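Soluble lytic murein transglycosylase (Pseudomonas aeruginosa, PDB 5OHU) probably cleaves the glycan strands of bacterial peptidoglycan as a lytic transglycosylase, acting both from strand ends and within strands. Local coordinates at residues L285-D290 with T310-R315; S559-Q564 with V570-A575; R584-D589 with I602-T607. All coordinates share one frame; numbering follows the deposited sequence.

Contact 1 of 3, residues L285-D290 with T310-R315; sequences LAKRFD and TEWRTR
Lys287 lies across one face of the Trp312 indole, and this CH-pi packing makes up most of the contact. From the end of helix 271-287, the lysine sends its aliphatic chain over the ring: CG sits 3.7 Å from the centroid of the six-membered ring of Trp312 and 11° off its normal, and CE continues to 3.7 Å from Trp312 NE1. With CG anti to its own carbonyl carbon (chi1 -84°) and the chain extended beyond, the lysine crosses the indole at about a right angle. On the opposite face lies Arg315 CD, so the ring is sandwiched between two methylene chains.

Apolar contacts are looser. Ala286 CB comes to 4.2 Å from Trp312 CE3, and Phe289 brings CE1 to Trp312 CZ3, meeting the indole at its edge. No hydrogen bond joins the two segments.

Backbone bonds shape the lysine's helix end. Phe289 N bonds to Ala286 O, and Leu285 O accepts from both Arg288 N and Asp290 N, the latter at 3.2 Å. Phe289, with positive phi (65°), is thus the C-prime residue of a Schellman motif that ends helix 271-287 beside helix 307-319 in this all-helical superhelical region.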
loop_
_atom_site.group_PDB
_atom_site.type_symbol
_atom_site.label_atom_id
_atom_site.label_comp_id
_atom_site.label_asym_id
_atom_site.label_seq_id
_atom_site.Cartn_x
_atom_site.Cartn_y
_atom_site.Cartn_z
ATOM N N LEU A 285 -20.053 -8.210 -7.892
ATOM C CA LEU A 285 -20.874 -8.105 -9.097
ATOM C C LEU A 285 -20.625 -6.782 -9.815
ATOM O O LEU A 285 -20.567 -6.736 -11.048
ATOM C CB LEU A 285 -22.357 -8.224 -8.749
ATOM C CG LEU A 285 -22.927 -9.608 -8.473
ATOM C CD1 LEU A 285 -24.387 -9.500 -8.008
ATOM C CD2 LEU A 285 -22.804 -10.471 -9.715
ATOM N N ALA A 286 -20.512 -5.690 -9.058
ATOM C CA ALA A 286 -20.363 -4.380 -9.680
ATOM C C ALA A 286 -19.057 -4.282 -10.440
ATOM O O ALA A 286 -19.004 -3.643 -11.492
ATOM C CB ALA A 286 -20.446 -3.270 -8.625
ATOM N N LYS A 287 -18.006 -4.936 -9.947
ATOM C CA LYS A 287 -16.740 -4.928 -10.662
ATOM C C LYS A 287 -16.795 -5.760 -11.931
ATOM O O LYS A 287 -15.901 -5.638 -12.774
ATOM C CB LYS A 287 -15.602 -5.422 -9.760
ATOM C CG LYS A 287 -15.029 -4.341 -8.875
ATOM C CD LYS A 287 -14.333 -4.941 -7.632
ATOM C CE LYS A 287 -13.812 -3.825 -6.745
ATOM N NZ LYS A 287 -12.954 -4.349 -5.628
ATOM N N ARG A 288 -17.836 -6.561 -12.115
ATOM C CA ARG A 288 -18.076 -7.223 -13.389
ATOM C C ARG A 288 -19.115 -6.493 -14.213
ATOM O O ARG A 288 -19.537 -7.000 -15.261
ATOM C CB ARG A 288 -18.514 -8.662 -13.162
ATOM C CG ARG A 288 -17.489 -9.464 -12.439
ATOM C CD ARG A 288 -18.132 -10.676 -11.880
ATOM N NE ARG A 288 -17.745 -11.898 -12.570
ATOM C CZ ARG A 288 -16.683 -12.626 -12.241
ATOM N NH1 ARG A 288 -15.896 -12.246 -11.240
ATOM N NH2 ARG A 288 -16.411 -13.733 -12.914
ATOM N N PHE A 289 -19.559 -5.326 -13.745
ATOM C CA PHE A 289 -20.503 -4.498 -14.482
ATOM C C PHE A 289 -21.857 -5.185 -14.643
ATOM O O PHE A 289 -22.526 -5.051 -15.669
ATOM C CB PHE A 289 -19.902 -4.084 -15.832
ATOM C CG PHE A 289 -18.466 -3.601 -15.719
ATOM C CD1 PHE A 289 -18.115 -2.653 -14.752
ATOM C CD2 PHE A 289 -17.464 -4.109 -16.550
ATOM C CE1 PHE A 289 -16.789 -2.203 -14.639
ATOM C CE2 PHE A 289 -16.142 -3.663 -16.439
ATOM C CZ PHE A 289 -15.805 -2.709 -15.479
ATOM N N ASP A 290 -22.281 -5.905 -13.617
ATOM C CA ASP A 290 -23.548 -6.616 -13.659
ATOM C C ASP A 290 -24.586 -5.744 -12.968
ATOM O O ASP A 290 -24.420 -5.445 -11.780
ATOM C CB ASP A 290 -23.404 -7.966 -12.957
ATOM C CG ASP A 290 -24.681 -8.825 -13.001
ATOM O OD1 ASP A 290 -25.821 -8.302 -13.040
ATOM O OD2 ASP A 290 -24.517 -10.066 -13.012
ATOM N N THR A 310 -20.294 2.789 -2.002
ATOM C CA THR A 310 -20.841 3.994 -2.609
ATOM C C THR A 310 -20.148 4.302 -3.923
ATOM O O THR A 310 -20.801 4.650 -4.911
ATOM C CB THR A 310 -20.685 5.178 -1.656
ATOM O OG1 THR A 310 -21.310 4.858 -0.413
ATOM C CG2 THR A 310 -21.332 6.407 -2.229
ATOM N N GLU A 311 -18.823 4.181 -3.944
ATOM C CA GLU A 311 -18.060 4.496 -5.142
ATOM C C GLU A 311 -18.334 3.484 -6.250
ATOM O O GLU A 311 -18.398 3.852 -7.426
ATOM C CB GLU A 311 -16.561 4.542 -4.814
ATOM C CG GLU A 311 -16.132 5.705 -3.927
ATOM C CD GLU A 311 -14.621 5.968 -3.958
ATOM O OE1 GLU A 311 -13.850 5.035 -3.631
ATOM O OE2 GLU A 311 -14.200 7.107 -4.287
ATOM N N TRP A 312 -18.493 2.207 -5.897
ATOM C CA TRP A 312 -18.717 1.217 -6.943
ATOM C C TRP A 312 -20.153 1.234 -7.418
ATOM O O TRP A 312 -20.422 0.931 -8.579
ATOM C CB TRP A 312 -18.274 -0.167 -6.478
ATOM C CG TRP A 312 -16.904 -0.302 -6.924
ATOM C CD1 TRP A 312 -15.768 -0.107 -6.187
ATOM C CD2 TRP A 312 -16.481 -0.552 -8.261
ATOM N NE1 TRP A 312 -14.657 -0.247 -6.989
ATOM C CE2 TRP A 312 -15.070 -0.513 -8.268
ATOM C CE3 TRP A 312 -17.163 -0.803 -9.461
ATOM C CZ2 TRP A 312 -14.323 -0.753 -9.417
ATOM C CZ3 TRP A 312 -16.415 -1.025 -10.619
ATOM C CH2 TRP A 312 -15.010 -1.006 -10.581
ATOM N N ARG A 313 -21.074 1.632 -6.556
ATOM C CA ARG A 313 -22.431 1.924 -6.999
ATOM C C ARG A 313 -22.432 3.051 -8.027
ATOM O O ARG A 313 -23.090 2.964 -9.072
ATOM C CB ARG A 313 -23.300 2.290 -5.792
ATOM C CG ARG A 313 -24.779 2.086 -6.030
ATOM C CD ARG A 313 -25.675 2.807 -5.018
ATOM N NE ARG A 313 -25.451 2.359 -3.654
ATOM C CZ ARG A 313 -26.171 2.764 -2.611
ATOM N NH1 ARG A 313 -25.890 2.295 -1.404
ATOM N NH2 ARG A 313 -27.174 3.616 -2.774
ATOM N N THR A 314 -21.664 4.122 -7.763
ATOM C CA THR A 314 -21.601 5.234 -8.717
ATOM C C THR A 314 -20.841 4.842 -9.980
ATOM O O THR A 314 -21.263 5.181 -11.094
ATOM C CB THR A 314 -20.952 6.478 -8.094
ATOM O OG1 THR A 314 -21.469 6.706 -6.769
ATOM C CG2 THR A 314 -21.260 7.716 -8.955
ATOM N N ARG A 315 -19.725 4.121 -9.826
ATOM C CA ARG A 315 -18.964 3.665 -10.986
ATOM C C ARG A 315 -19.823 2.796 -11.896
ATOM O O ARG A 315 -19.800 2.945 -13.125
ATOM C CB ARG A 315 -17.720 2.898 -10.529
ATOM C CG ARG A 315 -16.600 3.808 -10.038
ATOM C CD ARG A 315 -15.443 3.063 -9.364
ATOM N NE ARG A 315 -14.419 4.042 -9.025
ATOM C CZ ARG A 315 -13.663 4.026 -7.936
ATOM N NH1 ARG A 315 -13.780 3.048 -7.047
ATOM N NH2 ARG A 315 -12.783 4.997 -7.741
#

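Contact 2 of 3, residues S559-Q564 with V570-A575; sequences SQVHSQ and VLASAA
Val561 lies against Ala572 and Ala575 where helix 547-564 and helix 569-578 form a helix-loop-helix unit within the lysozyme-like transglycosylase domain. The two segments run at 130° to each other and their axes approach to 8.3 Å, a close spacing that agrees with the small alanine side chains on the second helix. The nearest backbones are those of His562 and Ala572, whose CA atoms are 5.1 Å apart.

From CB, which points at the partner helix, the valine splits into two branches. CG1 stands anti to the backbone N (chi1 -176°) and does the touching, whereas CG2 is anti to the carbonyl carbon and makes no close approach to the second segment. The CG1 methyl settles between successive turns of helix 569-578. On one side it meets the Ala575 methyl, CG1 to CB 3.5 Å; on the Ala572 side it touches both that residue's CB, at 4.0 Å, and its carbonyl oxygen. A single methyl therefore spans the two alanines that lie three residues apart.

The rest of the contact sets an alanine methyl against backbone. Ala572 CB packs on the main chain of the first helix, near Val561 O and His562 CA, while the His562 CB points away and its ring meets Trp495. That tryptophan also hydrogen-bonds Ser573, so it joins the two helices from outside their direct interface. Phe565, in the short connecting loop, adds to the packing on Ala575. No hydrogen bond crosses between the segments, and the backbone of Val561 comes nearest to an alanine methyl through its carbonyl oxygen, 3.9 Å from Ala572 CB.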
loop_
_atom_site.group_PDB
_atom_site.type_symbol
_atom_site.label_atom_id
_atom_site.label_comp_id
_atom_site.label_asym_id
_atom_site.label_seq_id
_atom_site.Cartn_x
_atom_site.Cartn_y
_atom_site.Cartn_z
ATOM N N SER A 559 6.834 -0.307 -26.268
ATOM C CA SER A 559 6.298 -0.086 -27.606
ATOM C C SER A 559 5.494 -1.285 -28.092
ATOM O O SER A 559 4.561 -1.112 -28.882
ATOM C CB SER A 559 7.427 0.245 -28.585
ATOM O OG SER A 559 8.124 -0.927 -28.956
ATOM N N GLN A 560 5.842 -2.496 -27.642
ATOM C CA GLN A 560 5.037 -3.681 -27.951
ATOM C C GLN A 560 3.649 -3.594 -27.323
ATOM O O GLN A 560 2.637 -3.866 -27.974
ATOM C CB GLN A 560 5.743 -4.945 -27.455
ATOM C CG GLN A 560 6.818 -5.475 -28.383
ATOM C CD GLN A 560 7.464 -6.757 -27.858
ATOM O OE1 GLN A 560 7.873 -6.840 -26.695
ATOM N NE2 GLN A 560 7.542 -7.767 -28.718
ATOM N N VAL A 561 3.583 -3.266 -26.038
ATOM C CA VAL A 561 2.275 -3.110 -25.416
ATOM C C VAL A 561 1.509 -1.992 -26.118
ATOM O O VAL A 561 0.303 -2.096 -26.364
ATOM C CB VAL A 561 2.436 -2.858 -23.908
ATOM C CG1 VAL A 561 1.105 -2.788 -23.265
ATOM C CG2 VAL A 561 3.228 -3.993 -23.271
ATOM N N HIS A 562 2.225 -0.949 -26.527
ATOM C CA HIS A 562 1.608 0.190 -27.193
ATOM C C HIS A 562 0.959 -0.225 -28.515
ATOM O O HIS A 562 -0.210 0.100 -28.775
ATOM C CB HIS A 562 2.685 1.263 -27.387
ATOM C CG HIS A 562 2.214 2.526 -28.031
ATOM N ND1 HIS A 562 2.646 2.918 -29.278
ATOM C CD2 HIS A 562 1.424 3.531 -27.580
ATOM C CE1 HIS A 562 2.124 4.094 -29.586
ATOM N NE2 HIS A 562 1.388 4.495 -28.567
ATOM N N SER A 563 1.684 -0.955 -29.368
ATOM C CA SER A 563 1.030 -1.343 -30.618
ATOM C C SER A 563 0.015 -2.457 -30.417
ATOM O O SER A 563 -0.956 -2.529 -31.168
ATOM C CB SER A 563 2.044 -1.739 -31.704
ATOM O OG SER A 563 3.088 -2.509 -31.178
ATOM N N GLN A 564 0.175 -3.283 -29.393
ATOM C CA GLN A 564 -0.821 -4.308 -29.125
ATOM C C GLN A 564 -2.189 -3.705 -28.801
ATOM O O GLN A 564 -3.210 -4.341 -29.073
ATOM C CB GLN A 564 -0.317 -5.206 -27.996
ATOM C CG GLN A 564 -1.341 -6.117 -27.398
ATOM C CD GLN A 564 -0.735 -7.120 -26.439
ATOM O OE1 GLN A 564 0.390 -6.945 -25.961
ATOM N NE2 GLN A 564 -1.481 -8.178 -26.149
ATOM N N VAL A 570 -3.674 4.946 -22.771
ATOM C CA VAL A 570 -4.509 4.561 -21.635
ATOM C C VAL A 570 -4.515 3.046 -21.463
ATOM O O VAL A 570 -4.271 2.520 -20.369
ATOM C CB VAL A 570 -5.940 5.093 -21.807
ATOM C CG1 VAL A 570 -6.771 4.739 -20.578
ATOM C CG2 VAL A 570 -5.935 6.603 -22.042
ATOM N N LEU A 571 -4.825 2.324 -22.537
ATOM C CA LEU A 571 -4.856 0.872 -22.457
ATOM C C LEU A 571 -3.459 0.301 -22.239
ATOM O O LEU A 571 -3.265 -0.603 -21.417
ATOM C CB LEU A 571 -5.471 0.310 -23.732
ATOM C CG LEU A 571 -6.881 0.826 -24.013
ATOM C CD1 LEU A 571 -7.340 0.375 -25.408
ATOM C CD2 LEU A 571 -7.834 0.313 -22.937
ATOM N N ALA A 572 -2.471 0.814 -22.979
ATOM C CA ALA A 572 -1.118 0.280 -22.856
ATOM C C ALA A 572 -0.557 0.505 -21.451
ATOM O O ALA A 572 0.136 -0.362 -20.910
ATOM C CB ALA A 572 -0.207 0.904 -23.909
ATOM N N SER A 573 -0.854 1.657 -20.842
ATOM C CA SER A 573 -0.395 1.902 -19.478
ATOM C C SER A 573 -1.021 0.900 -18.527
ATOM O O SER A 573 -0.335 0.337 -17.657
ATOM C CB SER A 573 -0.725 3.333 -19.031
ATOM O OG SER A 573 -0.026 4.275 -19.828
ATOM N N ALA A 574 -2.328 0.668 -18.680
ATOM C CA ALA A 574 -3.013 -0.315 -17.845
ATOM C C ALA A 574 -2.397 -1.697 -18.027
ATOM O O ALA A 574 -2.206 -2.439 -17.057
ATOM C CB ALA A 574 -4.509 -0.336 -18.175
ATOM N N ALA A 575 -2.050 -2.045 -19.261
ATOM C CA ALA A 575 -1.500 -3.366 -19.518
ATOM C C ALA A 575 -0.105 -3.503 -18.937
ATOM O O ALA A 575 0.254 -4.582 -18.452
ATOM C CB ALA A 575 -1.484 -3.649 -21.023
#

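Contact 3 of 3, residues R584-D589 with I602-T607; sequences RQWLKD and IPFDET
Trp586 projects its indole from helix 580-586 onto the loop and first turn of helix 605-624, in the lysozyme-like catalytic region. Phe604 holds the N-cap position of the second helix.

The flat indole is met over one face by Pro603 and Ile602. Pro603 CD lies 3.4 Å from the centroid of the five-membered ring and 13° off its normal, a close CH-pi contact. Ile602 does the same for the six-membered ring, less squarely: its CG2, anti to the backbone N, is 4.2 Å from that centroid and 25° off the normal. Proline and isoleucine thus divide the two rings between them.

Phe604 is turned quite differently. Its plane stands at 84° to the indole, and the edge of Trp586 enters its face in a T-shaped (edge-to-face) stack with the centroids 5.1 Å apart. Trp586 CZ2 sits over the centre of the phenylalanine ring. Farther round the indole rim, Thr607 brings its CG2 methyl to 3.8 Å from Trp586 CZ3, near the ring plane.

These contacts are apolar, and no hydrogen bond links the segments; the backbone oxygen of Trp586 instead accepts bonds from Arg319 and Trp598. The tightest approach is made by the proline ring, with Pro603 CG 3.3 Å from Trp586 NE1.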
loop_
_atom_site.group_PDB
_atom_site.type_symbol
_atom_site.label_atom_id
_atom_site.label_comp_id
_atom_site.label_asym_id
_atom_site.label_seq_id
_atom_site.Cartn_x
_atom_site.Cartn_y
_atom_site.Cartn_z
ATOM N N ARG A 584 -7.771 -6.743 -21.851
ATOM C CA ARG A 584 -8.760 -7.235 -22.807
ATOM C C ARG A 584 -10.048 -7.652 -22.100
ATOM O O ARG A 584 -11.149 -7.420 -22.611
ATOM C CB ARG A 584 -8.173 -8.387 -23.627
ATOM C CG ARG A 584 -7.083 -7.932 -24.593
ATOM C CD ARG A 584 -6.567 -9.050 -25.503
ATOM N NE ARG A 584 -5.508 -9.849 -24.885
ATOM C CZ ARG A 584 -5.665 -11.104 -24.480
ATOM N NH1 ARG A 584 -6.839 -11.707 -24.636
ATOM N NH2 ARG A 584 -4.651 -11.757 -23.924
ATOM N N GLN A 585 -9.934 -8.246 -20.908
ATOM C CA GLN A 585 -11.136 -8.562 -20.139
ATOM C C GLN A 585 -11.912 -7.302 -19.781
ATOM O O GLN A 585 -13.148 -7.299 -19.812
ATOM C CB GLN A 585 -10.781 -9.325 -18.865
ATOM C CG GLN A 585 -10.198 -10.702 -19.094
ATOM C CD GLN A 585 -10.193 -11.540 -17.832
ATOM O OE1 GLN A 585 -9.558 -11.184 -16.837
ATOM N NE2 GLN A 585 -10.905 -12.662 -17.865
ATOM N N TRP A 586 -11.207 -6.224 -19.424
ATOM C CA TRP A 586 -11.880 -4.979 -19.079
ATOM C C TRP A 586 -12.445 -4.252 -20.295
ATOM O O TRP A 586 -13.121 -3.234 -20.134
ATOM C CB TRP A 586 -10.920 -4.070 -18.326
ATOM C CG TRP A 586 -10.387 -4.685 -17.071
ATOM C CD1 TRP A 586 -10.945 -5.701 -16.357
ATOM C CD2 TRP A 586 -9.185 -4.324 -16.382
ATOM N NE1 TRP A 586 -10.173 -5.987 -15.257
ATOM C CE2 TRP A 586 -9.083 -5.161 -15.250
ATOM C CE3 TRP A 586 -8.187 -3.374 -16.608
ATOM C CZ2 TRP A 586 -8.012 -5.088 -14.356
ATOM C CZ3 TRP A 586 -7.127 -3.295 -15.712
ATOM C CH2 TRP A 586 -7.050 -4.144 -14.602
ATOM N N LEU A 587 -12.203 -4.757 -21.495
ATOM C CA LEU A 587 -12.753 -4.183 -22.708
ATOM C C LEU A 587 -13.917 -4.983 -23.290
ATOM O O LEU A 587 -14.506 -4.540 -24.284
ATOM C CB LEU A 587 -11.647 -4.059 -23.757
ATOM C CG LEU A 587 -10.579 -3.011 -23.448
ATOM C CD1 LEU A 587 -9.426 -3.129 -24.420
ATOM C CD2 LEU A 587 -11.210 -1.633 -23.531
ATOM N N LYS A 588 -14.250 -6.143 -22.716
ATOM C CA LYS A 588 -15.265 -7.017 -23.299
ATOM C C LYS A 588 -16.600 -6.296 -23.405
ATOM O O LYS A 588 -17.069 -5.686 -22.441
ATOM C CB LYS A 588 -15.445 -8.295 -22.467
ATOM C CG LYS A 588 -14.211 -9.175 -22.296
ATOM C CD LYS A 588 -14.607 -10.612 -21.921
ATOM C CE LYS A 588 -13.649 -11.257 -20.911
ATOM N NZ LYS A 588 -14.088 -11.012 -19.493
ATOM N N ASP A 589 -17.213 -6.376 -24.585
ATOM C CA ASP A 589 -18.567 -5.886 -24.829
ATOM C C ASP A 589 -18.692 -4.385 -24.626
ATOM O O ASP A 589 -19.783 -3.886 -24.355
ATOM C CB ASP A 589 -19.595 -6.620 -23.957
ATOM C CG ASP A 589 -19.905 -8.013 -24.471
ATOM O OD1 ASP A 589 -19.081 -8.567 -25.228
ATOM O OD2 ASP A 589 -20.971 -8.559 -24.116
ATOM N N ILE A 602 -12.099 0.827 -13.904
ATOM C CA ILE A 602 -11.103 -0.250 -13.809
ATOM C C ILE A 602 -11.302 -1.000 -12.487
ATOM O O ILE A 602 -11.380 -0.369 -11.416
ATOM C CB ILE A 602 -9.680 0.336 -13.902
ATOM C CG1 ILE A 602 -9.333 0.691 -15.352
ATOM C CG2 ILE A 602 -8.624 -0.643 -13.355
ATOM C CD1 ILE A 602 -8.077 1.523 -15.428
ATOM N N PRO A 603 -11.408 -2.324 -12.489
ATOM C CA PRO A 603 -11.701 -3.035 -11.232
ATOM C C PRO A 603 -10.606 -2.946 -10.179
ATOM O O PRO A 603 -10.929 -2.958 -8.986
ATOM C CB PRO A 603 -11.917 -4.487 -11.695
ATOM C CG PRO A 603 -12.141 -4.395 -13.184
ATOM C CD PRO A 603 -11.312 -3.234 -13.628
ATOM N N PHE A 604 -9.326 -2.890 -10.568
ATOM C CA PHE A 604 -8.224 -2.868 -9.603
ATOM C C PHE A 604 -7.916 -1.429 -9.203
ATOM O O PHE A 604 -7.530 -0.627 -10.058
ATOM C CB PHE A 604 -6.955 -3.504 -10.178
ATOM C CG PHE A 604 -7.093 -4.958 -10.543
ATOM C CD1 PHE A 604 -8.234 -5.681 -10.220
ATOM C CD2 PHE A 604 -6.048 -5.609 -11.211
ATOM C CE1 PHE A 604 -8.341 -7.028 -10.567
ATOM C CE2 PHE A 604 -6.140 -6.952 -11.559
ATOM C CZ PHE A 604 -7.287 -7.670 -11.236
ATOM N N ASP A 605 -8.053 -1.118 -7.905
ATOM C CA ASP A 605 -7.672 0.199 -7.400
ATOM C C ASP A 605 -6.259 0.561 -7.813
ATOM O O ASP A 605 -5.976 1.721 -8.143
ATOM C CB ASP A 605 -7.740 0.257 -5.869
ATOM C CG ASP A 605 -9.154 0.343 -5.327
ATOM O OD1 ASP A 605 -10.084 0.707 -6.071
ATOM O OD2 ASP A 605 -9.321 0.076 -4.118
ATOM N N GLU A 606 -5.342 -0.411 -7.747
ATOM C CA GLU A 606 -3.950 -0.126 -8.065
ATOM C C GLU A 606 -3.813 0.301 -9.513
ATOM O O GLU A 606 -3.095 1.259 -9.828
ATOM C CB GLU A 606 -3.060 -1.341 -7.803
ATOM C CG GLU A 606 -1.768 -1.264 -8.625
ATOM C CD GLU A 606 -0.708 -2.267 -8.225
ATOM O OE1 GLU A 606 -0.950 -3.097 -7.323
ATOM O OE2 GLU A 606 0.383 -2.222 -8.832
ATOM N N THR A 607 -4.482 -0.413 -10.416
ATOM C CA THR A 607 -4.289 -0.121 -11.826
ATOM C C THR A 607 -4.942 1.205 -12.200
ATOM O O THR A 607 -4.393 1.969 -13.006
ATOM C CB THR A 607 -4.827 -1.266 -12.666
ATOM O OG1 THR A 607 -4.181 -2.474 -12.261
ATOM C CG2 THR A 607 -4.535 -1.014 -14.123
#

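In the fold
Contacts 2 and 3 are largely buried, whereas contact 1 is only partly so. Contact 1 joins two helices of the superhelical part and touches contact 3, whose centre is about 12 Å from its own, where Trp312 and Lys287 pack on the backbone of Ile602 and Pro603. Contacts 2 and 3 use successive helices, 569-578 and 580-586, and meet through Leu571 and Leu587; contacts 1 and 2 do not touch. Chemistry differs accordingly: contact 2 is small-residue helix packing, while contacts 1 and 3 each centre on one tryptophan, covered by methylene chains in the first, and in the second by proline and isoleucine over a face with a phenylalanine at the edge.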